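Local coordinates for thioesterase superfamily protein (Sulfolobus solfataricus, PDB 2GF6) that probably hydrolyses fatty acyl-CoA thioesters, as a hot-dog-fold member of the 4-hydroxybenzoyl-CoA thioesterase family, and binds coenzyme A, at residues I23-Y26 / A27-Y30. Residues are numbered along the deposited sequence; the frame is centred on the assembly and turned at random.
Sequences IAHY and AAYY. With COA (coenzyme A), chain F.
His25 and Ala28 meet where a loop turns into a helix, a worked example of a side-chain N-cap beside the thiol end of a bound coenzyme A. With CG of His25 set between its backbone N and carbonyl carbon (chi1 54°), the imidazole folds back over the first turn, and its ring edge faces the Ala28 amide almost in the ring plane. ND1 lies 3.0 Å from Ala28 N and accepts a capping bond, weak because the N-H is bent away at 134°. The same amide also gives a weak bond to His25 O, so one donor is shared between the side chain and the carbonyl of a single residue. NE2, at the far side of the ring, reaches Tyr16 O in another weak bond that helps fix the ring's rotation.

Tyr29 turns the other way, toward coenzyme A. Its CG stands anti to the carbonyl carbon (chi1 -74°), which sends the ring back alongside the loop: CE2 rests 4.1 Å from Ala24 CB and 3.7 Å from C2P of the ligand, while CD2 approaches His25 O. A water in the ring plane accepts from Tyr29 OH at 2.7 Å and donates both to Ala24 O and to O5P of coenzyme A, 2.6 Å away. With Tyr29 replaced by a phenylalanine, this water would probably be left without its phenolic donor and less firmly placed between loop and ligand.

Residues 23-26 close the loop that follows strand 8-12 and lead into helix 26-45, the long helix of the hot-dog fold. Tyr67 of strand 56-67 meets the Tyr29 ring edge-to-face, and the Tyr26 ring stacks on Tyr26 and Tyr30 of the second subunit, whose Trp119, Ser121 and Glu62 also bind this coenzyme A.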
# COMPACT_ATOMS: atom_id res chain seq x y z
N ILE A 23 10.77 -6.28 -8.35
CA ILE A 23 9.77 -7.28 -8.70
C ILE A 23 8.53 -6.92 -7.96
O ILE A 23 8.58 -6.13 -6.98
CB ILE A 23 10.19 -8.71 -8.25
CG1 ILE A 23 10.43 -8.78 -6.72
CG2 ILE A 23 11.45 -9.12 -8.98
CD1 ILE A 23 10.75 -10.19 -6.23
N ALA A 24 7.42 -7.48 -8.43
CA ALA A 24 6.14 -7.32 -7.73
C ALA A 24 6.19 -7.92 -6.32
O ALA A 24 6.75 -9.00 -6.10
CB ALA A 24 5.03 -7.93 -8.53
N HIS A 25 5.59 -7.19 -5.39
CA HIS A 25 5.61 -7.51 -3.97
C HIS A 25 4.31 -8.21 -3.54
O HIS A 25 3.34 -8.32 -4.32
CB HIS A 25 5.86 -6.23 -3.13
CG HIS A 25 4.91 -5.09 -3.41
ND1 HIS A 25 3.54 -5.25 -3.50
CD2 HIS A 25 5.14 -3.77 -3.58
CE1 HIS A 25 2.97 -4.09 -3.74
NE2 HIS A 25 3.91 -3.16 -3.77
N TYR A 26 4.28 -8.66 -2.30
CA TYR A 26 3.16 -9.39 -1.75
C TYR A 26 1.81 -8.79 -2.01
O TYR A 26 0.86 -9.53 -2.30
CB TYR A 26 3.31 -9.45 -0.23
CG TYR A 26 2.37 -10.32 0.58
CD1 TYR A 26 2.58 -11.69 0.68
CD2 TYR A 26 1.37 -9.76 1.34
CE1 TYR A 26 1.78 -12.49 1.45
CE2 TYR A 26 0.54 -10.57 2.16
CZ TYR A 26 0.77 -11.94 2.20
OH TYR A 26 0.02 -12.77 2.97
N ALA A 27 1.68 -7.47 -1.83
CA ALA A 27 0.36 -6.82 -1.91
C ALA A 27 -0.03 -6.68 -3.35
O ALA A 27 -1.20 -6.58 -3.67
CB ALA A 27 0.40 -5.41 -1.24
N ALA A 28 0.94 -6.65 -4.23
CA ALA A 28 0.62 -6.50 -5.64
C ALA A 28 -0.27 -7.65 -6.09
O ALA A 28 -1.25 -7.46 -6.86
CB ALA A 28 1.88 -6.47 -6.43
N TYR A 29 0.03 -8.84 -5.59
CA TYR A 29 -0.68 -10.05 -6.03
C TYR A 29 -2.12 -10.01 -5.59
O TYR A 29 -3.01 -10.49 -6.29
CB TYR A 29 0.07 -11.32 -5.56
CG TYR A 29 1.36 -11.57 -6.37
CD1 TYR A 29 1.31 -12.18 -7.62
CD2 TYR A 29 2.59 -11.13 -5.92
CE1 TYR A 29 2.45 -12.37 -8.36
CE2 TYR A 29 3.74 -11.32 -6.66
CZ TYR A 29 3.67 -11.94 -7.88
OH TYR A 29 4.80 -12.14 -8.66
N TYR A 30 -2.36 -9.38 -4.43
CA TYR A 30 -3.70 -9.07 -3.94
C TYR A 30 -4.37 -8.08 -4.85
O TYR A 30 -5.58 -8.15 -5.06
CB TYR A 30 -3.60 -8.49 -2.52
CG TYR A 30 -4.92 -8.02 -1.86
CD1 TYR A 30 -5.76 -8.91 -1.21
CD2 TYR A 30 -5.28 -6.68 -1.85
CE1 TYR A 30 -6.94 -8.49 -0.61
CE2 TYR A 30 -6.45 -6.25 -1.28
CZ TYR A 30 -7.27 -7.14 -0.64
OH TYR A 30 -8.44 -6.70 -0.01
N1A COA F . 8.64 -24.72 -0.10
C2A COA F . 9.73 -25.44 0.35
N3A COA F . 10.91 -25.44 -0.37
C4A COA F . 11.00 -24.75 -1.53
C5A COA F . 9.92 -24.02 -2.01
C6A COA F . 8.73 -24.00 -1.29
N6A COA F . 7.71 -23.28 -1.75
N7A COA F . 10.28 -23.44 -3.16
C8A COA F . 11.56 -23.77 -3.43
N9A COA F . 12.02 -24.59 -2.42
C1B COA F . 13.32 -25.29 -2.37
C2B COA F . 13.60 -26.09 -3.63
O2B COA F . 13.15 -27.42 -3.53
C3B COA F . 15.10 -26.01 -3.72
O3B COA F . 15.69 -26.93 -2.85
P3B COA F . 16.68 -28.03 -3.47
O7A COA F . 17.12 -28.92 -2.33
O8A COA F . 17.88 -27.33 -4.12
O9A COA F . 15.87 -28.84 -4.46
C4B COA F . 15.41 -24.62 -3.20
O4B COA F . 14.40 -24.37 -2.24
C5B COA F . 15.36 -23.58 -4.31
O5B COA F . 14.35 -23.87 -5.25
P1A COA F . 14.67 -23.79 -6.83
O1A COA F . 13.39 -23.89 -7.63
O2A COA F . 15.63 -24.87 -7.24
O3A COA F . 15.26 -22.29 -6.97
P2A COA F . 15.69 -21.59 -8.36
O4A COA F . 15.08 -22.30 -9.53
O5A COA F . 17.21 -21.51 -8.42
O6A COA F . 15.10 -20.11 -8.29
CBP COA F . 13.45 -18.52 -7.96
CCP COA F . 14.05 -19.80 -7.41
CDP COA F . 13.32 -18.60 -9.49
CEP COA F . 14.40 -17.38 -7.57
CAP COA F . 12.04 -18.39 -7.39
OAP COA F . 11.22 -19.40 -7.94
C9P COA F . 11.40 -17.07 -7.69
O9P COA F . 12.05 -16.06 -8.40
N8P COA F . 10.19 -16.92 -7.21
C7P COA F . 9.48 -15.69 -7.41
C6P COA F . 9.80 -14.76 -6.27
C5P COA F . 8.74 -13.71 -6.23
O5P COA F . 8.50 -13.01 -7.22
N4P COA F . 8.10 -13.66 -5.09
C3P COA F . 8.05 -12.48 -4.29
C2P COA F . 6.77 -11.74 -4.56
S1P COA F . 5.61 -11.74 -3.19
O HOH W 1 7.09 -10.91 -7.96